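Local coordinates for protein probable acetyltransferases (Chromobacterium violaceum, PDB 3PZJ) that probably transfers an acetyl group from acetyl-CoA to an amine, perhaps the N terminus of another protein, as a member of the GNAT acetyltransferase family, at residues 146-150 with 151-155; 49-52 with 53-57; 112-115 with 116-119. All coordinates share one frame; numbering follows the deposited sequence. Where two conformers were deposited one is given.

Contact 1: residues 146-150 with 151-155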
ATOM      1  N   LYS A 146      -7.219  18.824   5.762  1.00 22.60           N
ATOM      2  CA  LYS A 146      -6.517  20.079   5.979  1.00 26.47           C
ATOM      3  C   LYS A 146      -5.202  19.788   6.648  1.00 25.07           C
ATOM      4  O   LYS A 146      -4.155  20.270   6.218  1.00 25.18           O
ATOM      5  CB  LYS A 146      -7.345  21.001   6.856  1.00 28.01           C
ATOM      6  CG  LYS A 146      -6.730  22.404   7.107  1.00 31.36           C
ATOM      7  CD  LYS A 146      -7.568  23.063   8.203  1.00 36.08           C
ATOM      8  CE  LYS A 146      -7.292  24.569   8.309  1.00 42.60           C
ATOM      9  NZ  LYS A 146      -8.579  25.238   8.722  1.00 47.05           N
ATOM     10  N   THR A 147      -5.257  18.949   7.692  1.00 23.81           N
ATOM     11  CA  THR A 147      -4.106  18.674   8.489  1.00 25.44           C
ATOM     12  C   THR A 147      -3.017  17.957   7.707  1.00 24.28           C
ATOM     13  O   THR A 147      -1.819  18.251   7.868  1.00 24.85           O
ATOM     14  CB  THR A 147      -4.474  17.894   9.782  1.00 24.78           C
ATOM     15  OG1 THR A 147      -5.372  18.677  10.622  1.00 25.37           O
ATOM     16  CG2 THR A 147      -3.231  17.580  10.559  1.00 28.31           C
ATOM     17  N   ALA A 148      -3.416  16.991   6.894  1.00 24.92           N
ATOM     18  CA  ALA A 148      -2.460  16.238   6.110  1.00 24.52           C
ATOM     19  C   ALA A 148      -1.758  17.147   5.091  1.00 25.99           C
ATOM     20  O   ALA A 148      -0.482  17.084   4.923  1.00 26.93           O
ATOM     21  CB  ALA A 148      -3.165  15.023   5.396  1.00 24.34           C
ATOM     22  N   PHE A 149      -2.523  17.962   4.394  1.00 23.18           N
ATOM     23  CA  PHE A 149      -1.902  18.841   3.406  1.00 25.80           C
ATOM     24  C   PHE A 149      -1.005  19.900   4.087  1.00 27.16           C
ATOM     25  O   PHE A 149       0.088  20.222   3.582  1.00 28.05           O
ATOM     26  CB  PHE A 149      -2.971  19.429   2.454  1.00 23.91           C
ATOM     27  CG  PHE A 149      -3.640  18.351   1.611  1.00 24.58           C
ATOM     28  CD1 PHE A 149      -2.875  17.593   0.733  1.00 22.01           C
ATOM     29  CD2 PHE A 149      -4.992  18.066   1.698  1.00 25.00           C
ATOM     30  CE1 PHE A 149      -3.411  16.603  -0.046  1.00 21.89           C
ATOM     31  CE2 PHE A 149      -5.552  17.035   0.912  1.00 23.85           C
ATOM     32  CZ  PHE A 149      -4.796  16.295   0.068  1.00 25.53           C
ATOM     33  N   GLU A 150      -1.421  20.404   5.254  1.00 29.32           N
ATOM     34  CA  GLU A 150      -0.569  21.355   6.021  1.00 30.05           C
ATOM     35  C   GLU A 150       0.706  20.663   6.495  1.00 31.24           C
ATOM     36  O   GLU A 150       1.729  21.298   6.752  1.00 30.57           O
ATOM     37  CB  GLU A 150      -1.335  21.988   7.214  1.00 32.28           C
ATOM     38  CG  GLU A 150      -2.341  23.026   6.682  1.00 37.46           C
ATOM     39  CD  GLU A 150      -3.156  23.784   7.745  1.00 42.55           C
ATOM     40  OE1 GLU A 150      -3.120  23.424   8.954  1.00 43.13           O
ATOM     41  OE2 GLU A 150      -3.871  24.702   7.290  1.00 41.19           O
ATOM     42  N   LEU A 151       0.676  19.344   6.603  1.00 30.89           N
ATOM     43  CA  LEU A 151       1.851  18.588   7.075  1.00 30.90           C
ATOM     44  C   LEU A 151       2.745  18.205   5.925  1.00 29.82           C
ATOM     45  O   LEU A 151       3.783  17.545   6.149  1.00 29.85           O
ATOM     46  CB  LEU A 151       1.444  17.302   7.833  1.00 30.70           C
ATOM     47  CG  LEU A 151       1.184  17.434   9.366  1.00 33.97           C
ATOM     48  CD1 LEU A 151       0.579  18.798   9.741  1.00 43.48           C
ATOM     49  CD2 LEU A 151       0.368  16.242   9.887  1.00 35.51           C
ATOM     50  N   GLY A 152       2.365  18.629   4.727  1.00 27.25           N
ATOM     51  CA  GLY A 152       3.160  18.389   3.551  1.00 26.94           C
ATOM     52  C   GLY A 152       2.889  17.136   2.759  1.00 25.91           C
ATOM     53  O   GLY A 152       3.678  16.770   1.853  1.00 24.13           O
ATOM     54  N   TYR A 153       1.756  16.494   3.055  1.00 24.46           N
ATOM     55  CA  TYR A 153       1.296  15.312   2.230  1.00 24.90           C
ATOM     56  C   TYR A 153       0.887  15.789   0.849  1.00 23.91           C
ATOM     57  O   TYR A 153       0.287  16.905   0.671  1.00 25.88           O
ATOM     58  CB  TYR A 153       0.230  14.420   2.965  1.00 25.04           C
ATOM     59  CG  TYR A 153       0.862  13.650   4.081  1.00 23.42           C
ATOM     60  CD1 TYR A 153       1.453  12.398   3.853  1.00 20.82           C
ATOM     61  CD2 TYR A 153       1.007  14.228   5.330  1.00 27.67           C
ATOM     62  CE1 TYR A 153       2.080  11.702   4.893  1.00 23.29           C
ATOM     63  CE2 TYR A 153       1.689  13.598   6.373  1.00 25.76           C
ATOM     64  CZ  TYR A 153       2.274  12.360   6.119  1.00 27.62           C
ATOM     65  OH  TYR A 153       2.864  11.761   7.143  1.00 29.06           O
ATOM     66  N   ARG A 154       1.224  14.986  -0.144  1.00 21.92           N
ATOM     67  CA  ARG A 154       0.891  15.227  -1.573  1.00 22.53           C
ATOM     68  C   ARG A 154      -0.339  14.465  -2.057  1.00 21.18           C
ATOM     69  O   ARG A 154      -0.966  14.858  -3.016  1.00 21.64           O
ATOM     70  CB  ARG A 154       2.078  14.789  -2.458  1.00 23.34           C
ATOM     71  CG  ARG A 154       3.298  15.595  -2.258  1.00 26.91           C
ATOM     72  CD  ARG A 154       4.417  15.184  -3.176  1.00 24.46           C
ATOM     73  NE  ARG A 154       4.137  15.604  -4.489  1.00 24.93           N
ATOM     74  CZ  ARG A 154       4.106  14.847  -5.571  1.00 24.97           C
ATOM     75  NH1 ARG A 154       4.250  13.555  -5.516  1.00 26.02           N
ATOM     76  NH2 ARG A 154       3.825  15.432  -6.742  1.00 28.16           N
ATOM     77  N   ARG A 155      -0.686  13.387  -1.382  1.00 19.86           N
ATOM     78  CA  ARG A 155      -1.724  12.481  -1.810  1.00 21.46           C
ATOM     79  C   ARG A 155      -2.431  11.938  -0.535  1.00 21.66           C
ATOM     80  O   ARG A 155      -1.739  11.423   0.362  1.00 22.51           O
ATOM     81  CB  ARG A 155      -1.048  11.302  -2.538  1.00 21.25           C
ATOM     82  CG  ARG A 155      -1.999  10.159  -2.934  1.00 20.51           C
ATOM     83  CD  ARG A 155      -1.250   8.901  -3.364  1.00 22.97           C
ATOM     84  NE  ARG A 155      -2.135   7.772  -3.571  1.00 21.68           N
ATOM     85  CZ  ARG A 155      -3.093   7.688  -4.538  1.00 18.57           C
ATOM     86  NH1 ARG A 155      -3.239   8.586  -5.491  1.00 20.07           N
ATOM     87  NH2 ARG A 155      -3.912   6.674  -4.535  1.00 22.37           N
TER
HETATM   88  O   HOH W   1       0.947  19.550   1.007  1.00 34.36           O
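Phe149 turns a ring edge to Tyr153: Tyr153 O lies at that edge, near the ring plane, 3.2 Å from Phe149 CD1. Arg154 O lies at the edge as well, while the ring stacks with Trp205. The Tyr153 ring likewise offers its edge, with Ala148 O in plane 3.2 Å from CD2. A first torsion of -71° sets Tyr153 CG beside its own backbone N, bringing the ring edge to the carbonyl that this N also uses. Tyr153 N donates to Ala148 O at 3.0 Å (157°), and Gly152 N to Phe149 O at 3.0 Å. Leu151 N is shared weakly between Thr147 O and Ala148 O. A water donates to both Phe149 O (2.8 Å) and Tyr153 O (2.7 Å), joining the last helical turn to the departing chain. Thr147 and Leu151 lie side by side, pointing the same way, with Thr147 CG2 3.9 Å from Leu151 CD2. Tyr153 OH bonds to Gly27 O, and Arg154 reaches Asn192 of the second subunit. With Gly152 at positive phi and two bonds back into the last turn, this is a Schellman motif, ending helix 135-150 and leading into strand 155-161 of the GNAT fold.

Contact 2: residues 49-52 with 53-57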
ATOM      1  N   HIS A  49     -10.450   6.058  26.051  1.00 35.91           N
ATOM      2  CA  HIS A  49     -11.602   6.378  25.187  1.00 33.48           C
ATOM      3  C   HIS A  49     -12.356   5.109  24.803  1.00 31.98           C
ATOM      4  O   HIS A  49     -13.527   5.167  24.371  1.00 30.30           O
ATOM      5  CB  HIS A  49     -11.106   6.965  23.852  1.00 32.59           C
ATOM      6  CG  HIS A  49     -10.680   8.395  23.917  1.00 32.69           C
ATOM      7  ND1 HIS A  49     -11.505   9.400  24.393  1.00 37.35           N
ATOM      8  CD2 HIS A  49      -9.533   8.997  23.532  1.00 29.17           C
ATOM      9  CE1 HIS A  49     -10.860  10.556  24.316  1.00 39.69           C
ATOM     10  NE2 HIS A  49      -9.652  10.333  23.830  1.00 37.46           N
ATOM     11  N   GLY A  50     -11.675   3.984  24.965  1.00 28.77           N
ATOM     12  CA  GLY A  50     -12.117   2.654  24.567  1.00 29.01           C
ATOM     13  C   GLY A  50     -13.546   2.252  24.939  1.00 29.50           C
ATOM     14  O   GLY A  50     -14.300   1.824  24.072  1.00 26.55           O
ATOM     15  N   ALA A  51     -13.908   2.301  26.224  1.00 30.92           N
ATOM     16  CA  ALA A  51     -15.264   1.851  26.655  1.00 32.92           C
ATOM     17  C   ALA A  51     -16.383   2.722  26.079  1.00 31.82           C
ATOM     18  O   ALA A  51     -17.390   2.204  25.637  1.00 32.33           O
ATOM     19  CB  ALA A  51     -15.358   1.789  28.211  1.00 33.91           C
ATOM     20  N   ALA A  52     -16.144   4.026  25.981  1.00 31.26           N
ATOM     21  CA  ALA A  52     -17.124   4.919  25.392  1.00 31.65           C
ATOM     22  C   ALA A  52     -17.322   4.582  23.942  1.00 30.86           C
ATOM     23  O   ALA A  52     -18.471   4.564  23.457  1.00 29.80           O
ATOM     24  CB  ALA A  52     -16.749   6.355  25.558  1.00 31.81           C
ATOM     25  N   LEU A  53     -16.226   4.337  23.226  1.00 28.65           N
ATOM     26  CA  LEU A  53     -16.363   4.060  21.793  1.00 27.86           C
ATOM     27  C   LEU A  53     -17.031   2.726  21.611  1.00 29.08           C
ATOM     28  O   LEU A  53     -17.817   2.576  20.715  1.00 30.07           O
ATOM     29  CB  LEU A  53     -14.989   4.065  21.091  1.00 26.20           C
ATOM     30  CG  LEU A  53     -14.418   5.483  20.930  1.00 22.29           C
ATOM     31  CD1 LEU A  53     -12.940   5.320  20.532  1.00 22.24           C
ATOM     32  CD2 LEU A  53     -15.187   6.361  19.914  1.00 25.09           C
ATOM     33  N   PHE A  54     -16.691   1.742  22.452  1.00 26.92           N
ATOM     34  CA  PHE A  54     -17.333   0.453  22.345  1.00 30.31           C
ATOM     35  C   PHE A  54     -18.850   0.590  22.404  1.00 30.88           C
ATOM     36  O   PHE A  54     -19.558   0.030  21.578  1.00 30.94           O
ATOM     37  CB  PHE A  54     -16.844  -0.441  23.482  1.00 30.57           C
ATOM     38  CG  PHE A  54     -17.519  -1.761  23.539  1.00 29.86           C
ATOM     39  CD1 PHE A  54     -17.370  -2.657  22.528  1.00 29.81           C
ATOM     40  CD2 PHE A  54     -18.391  -2.062  24.557  1.00 33.60           C
ATOM     41  CE1 PHE A  54     -17.966  -3.831  22.542  1.00 34.14           C
ATOM     42  CE2 PHE A  54     -19.026  -3.274  24.564  1.00 37.51           C
ATOM     43  CZ  PHE A  54     -18.793  -4.166  23.557  1.00 33.67           C
ATOM     44  N   ARG A  55     -19.337   1.322  23.404  1.00 32.25           N
ATOM     45  CA  ARG A  55     -20.804   1.492  23.653  1.00 34.81           C
ATOM     46  C   ARG A  55     -21.472   2.107  22.473  1.00 35.15           C
ATOM     47  O   ARG A  55     -22.598   1.778  22.183  1.00 35.32           O
ATOM     48  CB  ARG A  55     -21.064   2.401  24.819  1.00 34.61           C
ATOM     49  CG  ARG A  55     -20.731   1.738  26.095  1.00 42.43           C
ATOM     50  CD  ARG A  55     -21.075   2.653  27.299  1.00 45.93           C
ATOM     51  NE  ARG A  55     -20.127   2.375  28.357  1.00 49.16           N
ATOM     52  CZ  ARG A  55     -19.168   3.190  28.799  1.00 47.61           C
ATOM     53  NH1 ARG A  55     -19.021   4.438  28.343  1.00 47.64           N
ATOM     54  NH2 ARG A  55     -18.370   2.746  29.758  1.00 52.44           N
ATOM     55  N   LEU A  56     -20.767   3.011  21.793  1.00 33.95           N
ATOM     56  CA  LEU A  56     -21.347   3.703  20.684  1.00 34.33           C
ATOM     57  C   LEU A  56     -21.843   2.751  19.580  1.00 33.46           C
ATOM     58  O   LEU A  56     -22.861   3.050  18.918  1.00 34.20           O
ATOM     59  CB  LEU A  56     -20.330   4.678  20.124  1.00 34.19           C
ATOM     60  CG  LEU A  56     -20.729   5.968  19.504  1.00 39.07           C
ATOM     61  CD1 LEU A  56     -21.558   6.808  20.507  1.00 42.39           C
ATOM     62  CD2 LEU A  56     -19.351   6.660  19.107  1.00 39.61           C
ATOM     63  N   PHE A  57     -21.165   1.613  19.377  1.00 32.01           N
ATOM     64  CA  PHE A  57     -21.522   0.709  18.289  1.00 32.61           C
ATOM     65  C   PHE A  57     -22.110  -0.607  18.795  1.00 35.76           C
ATOM     66  O   PHE A  57     -22.673  -1.352  18.007  1.00 34.88           O
ATOM     67  CB  PHE A  57     -20.305   0.435  17.416  1.00 32.39           C
ATOM     68  CG  PHE A  57     -19.681   1.674  16.918  1.00 32.44           C
ATOM     69  CD1 PHE A  57     -20.270   2.391  15.901  1.00 33.20           C
ATOM     70  CD2 PHE A  57     -18.542   2.165  17.533  1.00 30.79           C
ATOM     71  CE1 PHE A  57     -19.663   3.562  15.468  1.00 34.82           C
ATOM     72  CE2 PHE A  57     -17.973   3.341  17.136  1.00 34.34           C
ATOM     73  CZ  PHE A  57     -18.493   4.033  16.135  1.00 35.26           C
TER
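Arg55 folds its side chain back over the preceding turn, placing one face of the guanidinium over Ala51 O, which lies 3.7 Å from the plane above its centre. The first torsion (-72°) sets CG beside the backbone N and directs the chain back over Ala51, with Arg55 CG 3.4 Å from Ala51 O; a bend at chi3 adds a further turn. The two terminal nitrogens then rest on neighbouring alanines: NH2 is 3.5 Å from Ala51 CB, and NH1 is 3.5 Å from Ala52 CA. A positive group above a carbonyl oxygen would probably be favourable, but the oxygen lies over the face and is not hydrogen-bonded to the guanidinium; it accepts from Arg55 N.

Backbone hydrogen bonds form the second group, each running from a residue to the carbonyl four places earlier. Leu53 N donates to His49 O at 3.0 Å, and Phe54 N donates to Gly50 O at 2.9 Å. Arg55 N to Ala51 O is the straightest of the four, with 163° at the hydrogen, whereas Leu56 N to Ala52 O is longer at 3.2 Å and more bent at 144°.

Apolar packing between the segments is light. Leu53 CD1 comes within 4.1 Å of His49 CB, one turn back on the same side of the helix.

Within the fold these residues make up most of helix 46-58. Leu53 packs on Val95 of strand 92-98 and Phe107 of strand 106-114, joined by His49 on Val95 and Phe57 on Phe107. Phe54 and Ala51 turn to helix 75-87, where Phe54 touches Glu75 and Phe78 and Ala51 touches Glu75; the helix is thereby packed against both the central sheet and its neighbouring helix.

Contact 3: residues 112-115 with 116-119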
ATOM      1  N   GLN A 112      -1.456   3.821   6.819  1.00 22.25           N
ATOM      2  CA  GLN A 112      -0.477   3.698   5.720  1.00 23.04           C
ATOM      3  C   GLN A 112       0.246   5.065   5.484  1.00 22.02           C
ATOM      4  O   GLN A 112       0.383   5.477   4.355  1.00 22.17           O
ATOM      5  CB  GLN A 112      -1.167   3.192   4.420  1.00 23.94           C
ATOM      6  CG  GLN A 112      -1.811   1.830   4.537  1.00 30.08           C
ATOM      7  CD  GLN A 112      -0.789   0.763   4.741  1.00 38.23           C
ATOM      8  OE1 GLN A 112      -0.613   0.233   5.854  1.00 44.81           O
ATOM      9  NE2 GLN A 112      -0.098   0.448   3.705  1.00 35.68           N
HETATM   10  N   MSE A 113       0.644   5.759   6.550  1.00 21.34           N
HETATM   11  CA  MSE A 113       1.409   6.992   6.428  0.50 23.07           C
HETATM   12  C   MSE A 113       2.806   6.633   5.872  1.00 24.28           C
HETATM   13  O   MSE A 113       3.516   5.699   6.406  1.00 25.29           O
HETATM   14  CB  MSE A 113       1.541   7.677   7.785  0.50 25.41           C
HETATM   15  CG  MSE A 113       2.576   8.774   7.827  0.50 26.51           C
HETATM   16 SE   MSE A 113       2.614   9.518   9.589  0.50 37.41          SE
HETATM   17  CE  MSE A 113       0.719   9.981   9.860  0.50 27.20           C
ATOM     18  N   VAL A 114       3.190   7.302   4.806  1.00 21.74           N
ATOM     19  CA  VAL A 114       4.506   7.171   4.207  1.00 23.86           C
ATOM     20  C   VAL A 114       5.085   8.560   4.117  1.00 24.25           C
ATOM     21  O   VAL A 114       4.963   9.254   3.106  1.00 25.33           O
ATOM     22  CB  VAL A 114       4.505   6.442   2.795  1.00 24.27           C
ATOM     23  CG1 VAL A 114       5.947   6.105   2.365  1.00 25.17           C
ATOM     24  CG2 VAL A 114       3.547   5.187   2.814  1.00 22.68           C
ATOM     25  N   GLN A 115       5.712   8.988   5.193  1.00 25.29           N
ATOM     26  CA  GLN A 115       6.242  10.356   5.252  1.00 27.08           C
ATOM     27  C   GLN A 115       7.169  10.667   4.131  1.00 27.04           C
ATOM     28  O   GLN A 115       7.069  11.743   3.514  1.00 26.05           O
ATOM     29  CB  GLN A 115       6.992  10.646   6.588  1.00 28.43           C
ATOM     30  CG  GLN A 115       6.085  10.518   7.782  1.00 30.78           C
ATOM     31  CD  GLN A 115       6.778  10.741   9.048  1.00 33.24           C
ATOM     32  OE1 GLN A 115       7.085   9.787   9.755  1.00 36.65           O
ATOM     33  NE2 GLN A 115       7.117  11.981   9.331  1.00 34.18           N
ATOM     34  N   ALA A 116       8.023   9.709   3.786  1.00 28.24           N
ATOM     35  CA  ALA A 116       9.069   9.923   2.737  1.00 29.16           C
ATOM     36  C   ALA A 116       8.479  10.211   1.352  1.00 28.43           C
ATOM     37  O   ALA A 116       9.114  10.848   0.548  1.00 26.78           O
ATOM     38  CB  ALA A 116      10.092   8.711   2.692  1.00 31.31           C
ATOM     39  N   HIS A 117       7.240   9.762   1.094  1.00 26.89           N
ATOM     40  CA  HIS A 117       6.589   9.989  -0.216  1.00 26.31           C
ATOM     41  C   HIS A 117       5.441  10.932  -0.189  1.00 25.31           C
ATOM     42  O   HIS A 117       4.835  11.197  -1.227  1.00 27.59           O
ATOM     43  CB  HIS A 117       6.155   8.636  -0.743  1.00 27.32           C
ATOM     44  CG  HIS A 117       7.324   7.869  -1.204  1.00 31.02           C
ATOM     45  ND1 HIS A 117       8.156   8.393  -2.164  1.00 31.99           N
ATOM     46  CD2 HIS A 117       7.926   6.742  -0.742  1.00 31.43           C
ATOM     47  CE1 HIS A 117       9.192   7.582  -2.326  1.00 35.94           C
ATOM     48  NE2 HIS A 117       9.065   6.566  -1.498  1.00 31.84           N
ATOM     49  N   GLY A 118       5.134  11.428   1.002  1.00 24.24           N
ATOM     50  CA  GLY A 118       4.029  12.343   1.220  1.00 24.60           C
ATOM     51  C   GLY A 118       2.702  11.700   0.859  1.00 22.88           C
ATOM     52  O   GLY A 118       1.784  12.364   0.295  1.00 23.95           O
ATOM     53  N   ALA A 119       2.576  10.426   1.183  1.00 21.56           N
ATOM     54  CA  ALA A 119       1.352   9.711   0.884  1.00 22.08           C
ATOM     55  C   ALA A 119       0.753   9.250   2.203  1.00 21.21           C
ATOM     56  O   ALA A 119       1.466   8.703   3.083  1.00 20.48           O
ATOM     57  CB  ALA A 119       1.611   8.470  -0.064  1.00 22.66           C
TER
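Val114 meets His117 and Ala119 across a tight reversal of the chain. Its CG1, placed anti to the backbone N (chi1 -169°), sits at the edge of the imidazole, 3.7 Å from His117 CD2, and the two side chains slant across each other. Val114 N donates to Ala119 O at 2.8 Å and 159°. Val114 O accepts twice, from Ala119 N at 3.3 Å and from His117 N at 3.1 Å, the donors arriving on opposite faces of the carbonyl plane. One residue on, Gly118 N donates to Gln115 O at 3.2 Å. Gly118 has positive phi and, with Ala119, faces Val114 as a G1 beta bulge. Further out, Gln115 NE2 bonds to Ala26 O, and the Gly118 backbone bonds to Arg154 and Arg155. His117 ND1 pairs with Val187 N of the second subunit, while Ala119 packs on Ala185 of that subunit. Because a backbone N of this kind can only donate, His117 ND1 must be the acceptor across the dimer interface, which is consistent with an imidazole that carries no proton on ND1 and is probably neutral, its proton on NE2.

Overall arrangement
From the N terminus, contact 2 comes first, within helix 46-58; it closes no loop and lies on the opposite side of the chain's centre from the others, about 29 Å from contact 1, centre to centre. Contact 3 then closes the hairpin turn between strands 106-114 and 119-127, and contact 1 the connection from helix 135-150 to strand 155-161. None nests or crosses. Contacts 1 and 3 touch: Arg154 N lies 2.7 Å from Gly118 O, a probable hydrogen bond, and Tyr153 packs on Met113 and Gly118. Both also meet the second subunit. Contact 2 ties helix 46-58 to helix 75-87 and to strands 92-98 and 106-114, the latter running on into contact 3.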